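Local coordinates for viral structural protein 4 (Bombyx mori cytoplasmic polyhedrosis virus, PDB 6TZ0) that binds GTP and probably serves as a transcription cofactor of the viral RNA-dependent RNA polymerase, with which it is paired inside the virus particle, at residues K11-E15 with Y16-L20; H53-L56 with A57-A61; K163-S166 with L167-N170; I184-Q188 with G189-F193. One frame throughout, in Å; residues are numbered along the deposited sequence.

Interaction 1. Residues K11-E15 with Y16-L20; sequences KLYEE and YGLYL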
loop_
_atom_site.group_PDB
_atom_site.type_symbol
_atom_site.label_atom_id
_atom_site.label_comp_id
_atom_site.label_asym_id
_atom_site.label_seq_id
_atom_site.Cartn_x
_atom_site.Cartn_y
_atom_site.Cartn_z
ATOM N N LYS B 11 43.616 6.609 -20.517
ATOM C CA LYS B 11 43.310 8.029 -20.654
ATOM C C LYS B 11 42.523 8.553 -19.457
ATOM O O LYS B 11 42.705 9.709 -19.048
ATOM C CB LYS B 11 42.535 8.239 -21.952
ATOM C CG LYS B 11 42.379 9.672 -22.377
ATOM C CD LYS B 11 43.725 10.263 -22.738
ATOM C CE LYS B 11 44.322 9.563 -23.948
ATOM N NZ LYS B 11 43.553 9.841 -25.190
ATOM N N LEU B 12 41.663 7.708 -18.880
ATOM C CA LEU B 12 40.947 8.054 -17.656
ATOM C C LEU B 12 41.904 8.267 -16.492
ATOM O O LEU B 12 41.699 9.161 -15.666
ATOM C CB LEU B 12 39.943 6.956 -17.317
ATOM C CG LEU B 12 39.158 7.112 -16.014
ATOM C CD1 LEU B 12 38.228 8.308 -16.070
ATOM C CD2 LEU B 12 38.412 5.842 -15.680
ATOM N N TYR B 13 42.957 7.456 -16.411
ATOM C CA TYR B 13 43.956 7.666 -15.376
ATOM C C TYR B 13 44.843 8.861 -15.687
ATOM O O TYR B 13 45.341 9.507 -14.762
ATOM C CB TYR B 13 44.787 6.405 -15.185
ATOM C CG TYR B 13 44.052 5.307 -14.461
ATOM C CD1 TYR B 13 44.013 5.269 -13.077
ATOM C CD2 TYR B 13 43.377 4.322 -15.160
ATOM C CE1 TYR B 13 43.338 4.274 -12.415
ATOM C CE2 TYR B 13 42.697 3.322 -14.502
ATOM C CZ TYR B 13 42.687 3.304 -13.131
ATOM O OH TYR B 13 42.010 2.315 -12.471
ATOM N N GLU B 14 45.043 9.177 -16.970
ATOM C CA GLU B 14 45.787 10.382 -17.325
ATOM C C GLU B 14 45.029 11.634 -16.922
ATOM O O GLU B 14 45.636 12.677 -16.655
ATOM C CB GLU B 14 46.078 10.418 -18.824
ATOM C CG GLU B 14 47.036 9.362 -19.317
ATOM C CD GLU B 14 47.396 9.546 -20.767
ATOM O OE1 GLU B 14 46.788 10.414 -21.424
ATOM O OE2 GLU B 14 48.298 8.833 -21.249
ATOM N N GLU B 15 43.698 11.553 -16.905
ATOM C CA GLU B 15 42.870 12.659 -16.431
ATOM C C GLU B 15 43.136 12.981 -14.964
ATOM O O GLU B 15 43.163 14.153 -14.571
ATOM C CB GLU B 15 41.404 12.299 -16.647
ATOM C CG GLU B 15 40.407 13.317 -16.184
ATOM C CD GLU B 15 38.988 12.847 -16.403
ATOM O OE1 GLU B 15 38.814 11.730 -16.935
ATOM O OE2 GLU B 15 38.047 13.581 -16.033
ATOM N N TYR B 16 43.358 11.956 -14.142
ATOM C CA TYR B 16 43.618 12.130 -12.717
ATOM C C TYR B 16 45.033 12.599 -12.410
ATOM O O TYR B 16 45.355 12.794 -11.234
ATOM C CB TYR B 16 43.343 10.814 -11.994
ATOM C CG TYR B 16 41.881 10.509 -11.826
ATOM C CD1 TYR B 16 40.962 11.522 -11.676
ATOM C CD2 TYR B 16 41.412 9.208 -11.893
ATOM C CE1 TYR B 16 39.617 11.256 -11.538
ATOM C CE2 TYR B 16 40.062 8.927 -11.764
ATOM C CZ TYR B 16 39.171 9.962 -11.588
ATOM O OH TYR B 16 37.829 9.712 -11.456
ATOM N N GLY B 17 45.872 12.798 -13.419
ATOM C CA GLY B 17 47.257 13.140 -13.201
ATOM C C GLY B 17 48.170 11.955 -13.020
ATOM O O GLY B 17 49.224 12.091 -12.392
ATOM N N LEU B 18 47.805 10.796 -13.561
ATOM C CA LEU B 18 48.506 9.542 -13.325
ATOM C C LEU B 18 48.956 8.976 -14.659
ATOM O O LEU B 18 48.131 8.753 -15.548
ATOM C CB LEU B 18 47.603 8.542 -12.604
ATOM C CG LEU B 18 47.380 8.541 -11.093
ATOM C CD1 LEU B 18 46.650 9.748 -10.605
ATOM C CD2 LEU B 18 46.541 7.344 -10.795
ATOM N N TYR B 19 50.253 8.741 -14.795
ATOM C CA TYR B 19 50.851 8.241 -16.021
ATOM C C TYR B 19 51.527 6.910 -15.749
ATOM O O TYR B 19 52.214 6.759 -14.738
ATOM C CB TYR B 19 51.870 9.238 -16.556
ATOM C CG TYR B 19 51.250 10.485 -17.117
ATOM C CD1 TYR B 19 49.976 10.472 -17.628
ATOM C CD2 TYR B 19 51.913 11.690 -17.075
ATOM C CE1 TYR B 19 49.402 11.611 -18.129
ATOM C CE2 TYR B 19 51.337 12.833 -17.581
ATOM C CZ TYR B 19 50.077 12.781 -18.106
ATOM O OH TYR B 19 49.471 13.903 -18.611
ATOM N N LEU B 20 51.329 5.949 -16.648
ATOM C CA LEU B 20 51.922 4.631 -16.473
ATOM C C LEU B 20 53.436 4.691 -16.593
ATOM O O LEU B 20 53.985 5.367 -17.465
ATOM C CB LEU B 20 51.364 3.635 -17.492
ATOM C CG LEU B 20 49.953 3.090 -17.282
ATOM C CD1 LEU B 20 49.532 2.246 -18.463
ATOM C CD2 LEU B 20 49.905 2.271 -16.016
#

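Interaction 2. Residues H53-L56 with A57-A61; sequences HSML and AKHAA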
loop_
_atom_site.group_PDB
_atom_site.type_symbol
_atom_site.label_atom_id
_atom_site.label_comp_id
_atom_site.label_asym_id
_atom_site.label_seq_id
_atom_site.Cartn_x
_atom_site.Cartn_y
_atom_site.Cartn_z
ATOM N N HIS B 53 40.917 -9.135 -15.332
ATOM C CA HIS B 53 39.792 -8.340 -15.836
ATOM C C HIS B 53 39.183 -8.940 -17.096
ATOM O O HIS B 53 37.951 -9.000 -17.228
ATOM C CB HIS B 53 40.220 -6.907 -16.136
ATOM C CG HIS B 53 40.366 -6.040 -14.929
ATOM N ND1 HIS B 53 41.559 -5.890 -14.259
ATOM C CD2 HIS B 53 39.474 -5.248 -14.292
ATOM C CE1 HIS B 53 41.392 -5.051 -13.255
ATOM N NE2 HIS B 53 40.133 -4.655 -13.246
ATOM N N SER B 54 40.030 -9.389 -18.025
ATOM C CA SER B 54 39.527 -9.984 -19.262
ATOM C C SER B 54 38.770 -11.281 -18.992
ATOM O O SER B 54 37.684 -11.507 -19.547
ATOM C CB SER B 54 40.687 -10.240 -20.215
ATOM O OG SER B 54 41.349 -9.035 -20.539
ATOM N N MET B 55 39.320 -12.126 -18.112
ATOM C CA MET B 55 38.670 -13.384 -17.757
ATOM C C MET B 55 37.340 -13.150 -17.050
ATOM O O MET B 55 36.356 -13.851 -17.320
ATOM C CB MET B 55 39.615 -14.205 -16.882
ATOM C CG MET B 55 39.124 -15.580 -16.496
ATOM S SD MET B 55 38.998 -16.730 -17.857
ATOM C CE MET B 55 40.725 -17.082 -18.143
ATOM N N LEU B 56 37.281 -12.145 -16.170
ATOM C CA LEU B 56 36.041 -11.835 -15.463
ATOM C C LEU B 56 34.964 -11.311 -16.400
ATOM O O LEU B 56 33.789 -11.658 -16.247
ATOM C CB LEU B 56 36.297 -10.824 -14.351
ATOM C CG LEU B 56 36.901 -11.353 -13.061
ATOM C CD1 LEU B 56 37.225 -10.205 -12.153
ATOM C CD2 LEU B 56 35.892 -12.257 -12.409
ATOM N N ALA B 57 35.343 -10.473 -17.370
ATOM C CA ALA B 57 34.365 -9.992 -18.341
ATOM C C ALA B 57 33.840 -11.127 -19.211
ATOM O O ALA B 57 32.636 -11.183 -19.507
ATOM C CB ALA B 57 34.981 -8.894 -19.200
ATOM N N LYS B 58 34.720 -12.064 -19.590
ATOM C CA LYS B 58 34.285 -13.225 -20.364
ATOM C C LYS B 58 33.318 -14.105 -19.579
ATOM O O LYS B 58 32.303 -14.551 -20.123
ATOM C CB LYS B 58 35.489 -14.048 -20.813
ATOM C CG LYS B 58 35.110 -15.269 -21.629
ATOM C CD LYS B 58 36.319 -16.050 -22.087
ATOM C CE LYS B 58 36.928 -16.829 -20.939
ATOM N NZ LYS B 58 38.031 -17.721 -21.386
ATOM N N HIS B 59 33.602 -14.356 -18.296
ATOM C CA HIS B 59 32.691 -15.201 -17.528
ATOM C C HIS B 59 31.391 -14.487 -17.190
ATOM O O HIS B 59 30.352 -15.139 -17.059
ATOM C CB HIS B 59 33.325 -15.697 -16.232
ATOM C CG HIS B 59 34.508 -16.584 -16.431
ATOM N ND1 HIS B 59 34.449 -17.744 -17.168
ATOM C CD2 HIS B 59 35.749 -16.543 -15.897
ATOM C CE1 HIS B 59 35.626 -18.340 -17.141
ATOM N NE2 HIS B 59 36.431 -17.634 -16.371
ATOM N N ALA B 60 31.421 -13.166 -17.021
ATOM C CA ALA B 60 30.195 -12.441 -16.715
ATOM C C ALA B 60 29.298 -12.275 -17.926
ATOM O O ALA B 60 28.083 -12.139 -17.762
ATOM C CB ALA B 60 30.518 -11.066 -16.132
ATOM N N ALA B 61 29.858 -12.294 -19.138
ATOM C CA ALA B 61 29.023 -12.148 -20.324
ATOM C C ALA B 61 28.138 -13.358 -20.605
ATOM O O ALA B 61 27.260 -13.263 -21.466
ATOM C CB ALA B 61 29.892 -11.863 -21.544
#

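Interaction 3. Residues K163-S166 with L167-N170; sequences KYQS and LIPN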
loop_
_atom_site.group_PDB
_atom_site.type_symbol
_atom_site.label_atom_id
_atom_site.label_comp_id
_atom_site.label_asym_id
_atom_site.label_seq_id
_atom_site.Cartn_x
_atom_site.Cartn_y
_atom_site.Cartn_z
ATOM N N LYS B 163 33.111 10.156 -10.368
ATOM C CA LYS B 163 33.356 9.870 -11.778
ATOM C C LYS B 163 34.113 8.561 -11.965
ATOM O O LYS B 163 33.917 7.869 -12.969
ATOM C CB LYS B 163 34.120 11.042 -12.395
ATOM C CG LYS B 163 34.478 10.943 -13.867
ATOM C CD LYS B 163 33.259 10.989 -14.748
ATOM C CE LYS B 163 33.657 11.237 -16.189
ATOM N NZ LYS B 163 34.490 10.148 -16.750
ATOM N N TYR B 164 34.958 8.193 -11.002
ATOM C CA TYR B 164 35.609 6.891 -11.049
ATOM C C TYR B 164 34.620 5.772 -10.744
ATOM O O TYR B 164 34.654 4.717 -11.380
ATOM C CB TYR B 164 36.773 6.855 -10.060
ATOM C CG TYR B 164 37.671 5.643 -10.176
ATOM C CD1 TYR B 164 38.723 5.620 -11.077
ATOM C CD2 TYR B 164 37.452 4.512 -9.396
ATOM C CE1 TYR B 164 39.537 4.520 -11.186
ATOM C CE2 TYR B 164 38.248 3.409 -9.510
ATOM C CZ TYR B 164 39.291 3.415 -10.402
ATOM O OH TYR B 164 40.092 2.304 -10.494
ATOM N N GLN B 165 33.741 5.983 -9.759
ATOM C CA GLN B 165 32.831 4.928 -9.325
ATOM C C GLN B 165 31.716 4.684 -10.325
ATOM O O GLN B 165 31.146 3.591 -10.354
ATOM C CB GLN B 165 32.233 5.264 -7.964
ATOM C CG GLN B 165 33.190 5.132 -6.810
ATOM C CD GLN B 165 32.586 5.603 -5.508
ATOM O OE1 GLN B 165 31.446 6.059 -5.470
ATOM N NE2 GLN B 165 33.357 5.515 -4.435
ATOM N N SER B 166 31.375 5.685 -11.133
ATOM C CA SER B 166 30.388 5.467 -12.180
ATOM C C SER B 166 30.923 4.598 -13.305
ATOM O O SER B 166 30.135 3.979 -14.023
ATOM C CB SER B 166 29.917 6.799 -12.751
ATOM O OG SER B 166 30.965 7.436 -13.448
ATOM N N LEU B 167 32.238 4.536 -13.472
ATOM C CA LEU B 167 32.863 3.812 -14.564
ATOM C C LEU B 167 33.342 2.429 -14.168
ATOM O O LEU B 167 33.950 1.744 -14.992
ATOM C CB LEU B 167 34.031 4.625 -15.114
ATOM C CG LEU B 167 33.595 5.940 -15.749
ATOM C CD1 LEU B 167 34.786 6.791 -16.094
ATOM C CD2 LEU B 167 32.768 5.663 -16.982
ATOM N N ILE B 168 33.104 2.009 -12.935
ATOM C CA ILE B 168 33.489 0.657 -12.522
ATOM C C ILE B 168 32.559 -0.348 -13.193
ATOM O O ILE B 168 31.340 -0.109 -13.252
ATOM C CB ILE B 168 33.446 0.535 -10.994
ATOM C CG1 ILE B 168 34.505 1.436 -10.358
ATOM C CG2 ILE B 168 33.663 -0.886 -10.536
ATOM C CD1 ILE B 168 34.411 1.530 -8.853
ATOM N N PRO B 169 33.079 -1.438 -13.759
ATOM C CA PRO B 169 32.221 -2.461 -14.364
ATOM C C PRO B 169 31.326 -3.147 -13.343
ATOM O O PRO B 169 31.505 -3.036 -12.130
ATOM C CB PRO B 169 33.226 -3.447 -14.959
ATOM C CG PRO B 169 34.434 -2.652 -15.175
ATOM C CD PRO B 169 34.496 -1.670 -14.066
ATOM N N ASN B 170 30.346 -3.882 -13.866
ATOM C CA ASN B 170 29.338 -4.493 -13.006
ATOM C C ASN B 170 29.908 -5.651 -12.203
ATOM O O ASN B 170 29.581 -5.803 -11.023
ATOM C CB ASN B 170 28.147 -4.960 -13.839
ATOM C CG ASN B 170 27.301 -3.815 -14.336
ATOM O OD1 ASN B 170 27.048 -2.859 -13.612
ATOM N ND2 ASN B 170 26.848 -3.911 -15.574
#

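Interaction 4. Residues I184-Q188 with G189-F193; sequences IPTWQ and GIADF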
loop_
_atom_site.group_PDB
_atom_site.type_symbol
_atom_site.label_atom_id
_atom_site.label_comp_id
_atom_site.label_asym_id
_atom_site.label_seq_id
_atom_site.Cartn_x
_atom_site.Cartn_y
_atom_site.Cartn_z
ATOM N N ILE B 184 41.197 4.745 -1.929
ATOM C CA ILE B 184 42.180 5.819 -1.998
ATOM C C ILE B 184 41.438 7.145 -1.911
ATOM O O ILE B 184 40.581 7.412 -2.764
ATOM C CB ILE B 184 43.003 5.742 -3.288
ATOM C CG1 ILE B 184 43.742 4.417 -3.365
ATOM C CG2 ILE B 184 43.977 6.886 -3.362
ATOM C CD1 ILE B 184 44.443 4.209 -4.661
ATOM N N PRO B 185 41.728 7.995 -0.931
ATOM C CA PRO B 185 41.010 9.266 -0.819
ATOM C C PRO B 185 41.450 10.276 -1.865
ATOM O O PRO B 185 42.572 10.244 -2.370
ATOM C CB PRO B 185 41.372 9.745 0.590
ATOM C CG PRO B 185 42.682 9.130 0.859
ATOM C CD PRO B 185 42.659 7.793 0.191
ATOM N N THR B 186 40.530 11.177 -2.195
ATOM C CA THR B 186 40.764 12.247 -3.153
ATOM C C THR B 186 40.574 13.579 -2.446
ATOM O O THR B 186 39.567 13.779 -1.763
ATOM C CB THR B 186 39.814 12.143 -4.347
ATOM O OG1 THR B 186 38.462 12.274 -3.896
ATOM C CG2 THR B 186 39.975 10.807 -5.052
ATOM N N TRP B 187 41.539 14.483 -2.605
ATOM C CA TRP B 187 41.503 15.739 -1.866
ATOM C C TRP B 187 40.497 16.704 -2.482
ATOM O O TRP B 187 39.503 17.072 -1.847
ATOM C CB TRP B 187 42.901 16.360 -1.824
ATOM C CG TRP B 187 43.011 17.611 -0.997
ATOM C CD1 TRP B 187 43.018 18.891 -1.454
ATOM C CD2 TRP B 187 43.172 17.694 0.424
ATOM N NE1 TRP B 187 43.145 19.772 -0.411
ATOM C CE2 TRP B 187 43.247 19.062 0.755
ATOM C CE3 TRP B 187 43.258 16.748 1.451
ATOM C CZ2 TRP B 187 43.401 19.507 2.068
ATOM C CZ3 TRP B 187 43.412 17.193 2.757
ATOM C CH2 TRP B 187 43.480 18.559 3.052
ATOM N N GLN B 188 40.732 17.115 -3.720
ATOM C CA GLN B 188 39.786 17.929 -4.472
ATOM C C GLN B 188 39.545 17.307 -5.838
ATOM O O GLN B 188 39.650 17.952 -6.880
ATOM C CB GLN B 188 40.259 19.372 -4.600
ATOM C CG GLN B 188 40.363 20.123 -3.288
ATOM C CD GLN B 188 39.040 20.219 -2.554
ATOM O OE1 GLN B 188 37.990 20.412 -3.164
ATOM N NE2 GLN B 188 39.082 20.077 -1.234
ATOM N N GLY B 189 39.233 16.016 -5.839
ATOM C CA GLY B 189 39.105 15.256 -7.055
ATOM C C GLY B 189 40.389 14.632 -7.540
ATOM O O GLY B 189 40.392 14.022 -8.614
ATOM N N ILE B 190 41.477 14.768 -6.793
ATOM C CA ILE B 190 42.773 14.218 -7.160
ATOM C C ILE B 190 43.189 13.244 -6.072
ATOM O O ILE B 190 43.267 13.620 -4.898
ATOM C CB ILE B 190 43.822 15.321 -7.347
ATOM C CG1 ILE B 190 43.442 16.209 -8.525
ATOM C CG2 ILE B 190 45.187 14.722 -7.568
ATOM C CD1 ILE B 190 44.304 17.420 -8.664
ATOM N N ALA B 191 43.446 11.998 -6.460
ATOM C CA ALA B 191 43.874 10.989 -5.502
ATOM C C ALA B 191 45.293 11.281 -5.046
ATOM O O ALA B 191 46.121 11.751 -5.827
ATOM C CB ALA B 191 43.796 9.598 -6.120
ATOM N N ASP B 192 45.565 11.024 -3.769
ATOM C CA ASP B 192 46.866 11.369 -3.215
ATOM C C ASP B 192 47.953 10.446 -3.751
ATOM O O ASP B 192 47.839 9.219 -3.693
ATOM C CB ASP B 192 46.834 11.348 -1.689
ATOM C CG ASP B 192 46.230 10.091 -1.131
ATOM O OD1 ASP B 192 45.632 9.324 -1.904
ATOM O OD2 ASP B 192 46.372 9.857 0.087
ATOM N N PHE B 193 49.012 11.052 -4.272
ATOM C CA PHE B 193 50.048 10.349 -5.009
ATOM C C PHE B 193 51.012 9.589 -4.111
ATOM O O PHE B 193 51.892 8.893 -4.628
ATOM C CB PHE B 193 50.820 11.349 -5.863
ATOM C CG PHE B 193 49.976 12.053 -6.878
ATOM C CD1 PHE B 193 49.635 11.438 -8.068
ATOM C CD2 PHE B 193 49.529 13.337 -6.647
ATOM C CE1 PHE B 193 48.868 12.094 -9.004
ATOM C CE2 PHE B 193 48.761 13.992 -7.577
ATOM C CZ PHE B 193 48.430 13.370 -8.756
#

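Interaction 1. Residues K11-E15 with Y16-L20
The aliphatic part of Glu14 meets the edge of the Tyr19 ring, with Glu14 CG 3.5 Å from Tyr19 CE1 and Glu14 CB also close to CE1, in the plane of the ring. These approaches show a contact of methylene groups against an aromatic edge. The two side chains run across each other nearly at right angles, and the carboxylate plane stands 84° to the ring. The hydroxyl beyond that ring is hydrogen-bonded to the carbonyl of Phe250.

A second apolar pair spans the end of the helix: Leu18 CD2 meets Tyr13 CD1 at 4.0 Å, coming at the ring edge close to its plane. Tyr13 keeps its ring anchored by a hydrogen bond from OH to the Ile4 carbonyl. Tyr16 turns back over the last helical turn, where Tyr16 CD2 comes 3.8 Å from Leu12 O; its hydroxyl binds Asp161 and its ring meets that of Phe159.

The backbone turn brings these side chains together. Leu18 N donates to Tyr13 O (3.0 Å), which also receives a weak bond from Tyr16 N at 3.2 Å. One residue further in, Gly17 N reaches Glu14 O over 3.2 Å with a fairly straight N-H...O angle of 157°, although the donor sits above the carbonyl plane. Gly17 has a positive phi of 87°, and the chain leaves the helix there. The nested pair of bonds, Leu18 N to Tyr13 O enclosing Gly17 N to Glu14 O, together with the apolar Tyr13-Leu18 contact, is the signature of a Schellman motif closing helix 10-15.

Interaction 2. Residues H53-L56 with A57-A61
Met55 and His59, one helical turn apart, make the sulfur-aromatic contact of this segment. Met55 SD lies 3.9 Å from the centroid of the His59 ring and 51° off the ring normal, an oblique approach that is neither over the face nor at the edge. Met55 CG adds to it, lying 3.6 Å from His59 CD2. The methionine reaches the ring because its CG stands anti to the backbone N (chi1 -176°), which carries CG outward, and the bends at both later torsions then turn the sulfur toward the His59 ring.

Van der Waals packing adds a second neighbour to the sulfur. The Lys58 side chain runs beside that of Met55 in the same direction, and Lys58 CE comes 3.7 Å from Met55 SD. The ammonium group at its end is engaged in a salt bridge with Glu140.

Backbone hydrogen bonds form the third kind of contact, and all are of the i to i+4 pattern of an alpha helix. Ala57 N binds His53 O at 3.0 Å, Lys58 N binds Ser54 O at 3.0 Å, and His59 N binds Met55 O at 3.0 Å. Ala60 N binds Leu56 O at 2.9 Å, with the lowest N-H...O angle of the four, 149°, near the end of the helix.

The segment is the last part of helix 41-60, packed on several others. Met55 and His59 face helix 136-146 through Glu140, with Met141 and Ala137 beside it, whereas Leu56 is buried against Tyr73 and Ile77 of helix 70-79 and against Tyr171 and Leu175 of helix 170-176.

Interaction 3. Residues K163-S166 with L167-N170
Between Lys163-Ser166 and Leu167-Asn170 the backbone unwinds from helix to extended chain, and the junction is crossed by a hydrogen bond from Leu167 N to Tyr164 O. It spans 3.2 Å at an N-H...O angle of 143°, an i to i+3 link whose donor lies above the carbonyl plane. Ile168 then takes up an extended conformation (psi 135°), which carries the chain away from the helix axis.

Just before the exit, Ser166 folds onto its own turn. Its hydroxyl stands between the backbone N and the carbonyl carbon, with chi1 at 67°, from where Ser166 OG donates to Lys163 O at 3.0 Å.

The arrangement is a tight interhelical connection: helix 162-166 ends here, and Pro169 occupies the N-cap position immediately before helix 170-176, so that Leu167, Ile168 and Pro169 link the two helices.

Two side chains of the connection lie back against the finished helix. Leu167 CG is 3.4 Å from Lys163 O, while Leu167 CD1 is equally near the end of the lysine, 3.4 Å from Lys163 NZ, which the bends of the lysine chain bring round toward it. Ile168 goes to the next carbonyl, that of Tyr164, with Ile168 CG1 3.4 Å from Tyr164 O, and its CD1 extends to within 3.8 Å of Gln165 CA. The same methyl, CD1 of Ile168, also approaches the Tyr164 ring obliquely, at 4.3 Å from Tyr164 CD2. The Tyr164 ring further meets Phe159. Outward, Gln165 packs on Tyr583 of the RNA-dependent RNA polymerase chain, and Asn170 OD1 is hydrogen-bonded to Thr462 OG1 of that chain.

Interaction 4. Residues I184-Q188 with G189-F193
Ile184 and Ala191 meet methyl to methyl, Ile184 CG2 lying 3.9 Å from Ala191 CB. The branch that does the touching is the one anti to the backbone N, whereas CG1 is anti to the carbonyl carbon (chi1 -60°). Asp192 OD1 approaches the same methyl, Ile184 CG2, roughly at right angles to the alanine contact. The carboxylate slants across the isoleucine and also past Pro185, with Asp192 OD2 3.8 Å from Pro185 CG. It thus rests against aliphatic carbons here.

Thr186 is oriented so that its methyl faces the returning arm: Thr186 CG2 is 3.9 Å from Ala191 CA and 4.1 Å from Ala191 CB.

These orientations follow from a single antiparallel bridge. Thr186 and Ala191 form a non-hydrogen-bonded pair, their CA atoms 4.1 Å apart, flanked by two bonds. Nearer the turn, Trp187 N donates to Ile190 O at 3.0 Å with a good N-H...O angle of 159°, while the bond from Asp192 N to Pro185 O is weak at 3.4 Å. Gly189, with its positive phi of 89°, lies at the turn itself, giving a small hairpin-like reversal held by a single bridge, with no regular strand beyond Ile184.

The reversal follows strand 182-184, where Ile184 still bonds through its backbone to Ile158 and Asp160 and packs on Ile157 and Phe159 of strand 157-159. Ile184 and Ala191 also share Leu198 of helix 196-201. At the turn the carbonyl of Gln188 is bound by His319, in strand 313-319, and past the reversal Phe193 packs against strand 204-208.

In the fold
From the N terminus, the four contacts follow one another in series; each is local, none encloses or crosses another, and all lie away from the GTP-binding residues. Interaction 1 ends helix 10-15, interaction 2 covers the end of helix 41-60, interaction 3 turns between helices 162-166 and 170-176, and interaction 4 reverses the chain before helix 196-201. Interaction 1 is the one that touches two of the others: the hydroxyls of Tyr13 and Tyr164 pair across to interaction 3, where Leu12 also packs on Leu167, and Gly17 and Leu18 meet Phe193 of interaction 4. Interaction 2 stands apart, its nearest atoms about 6 Å from interaction 3.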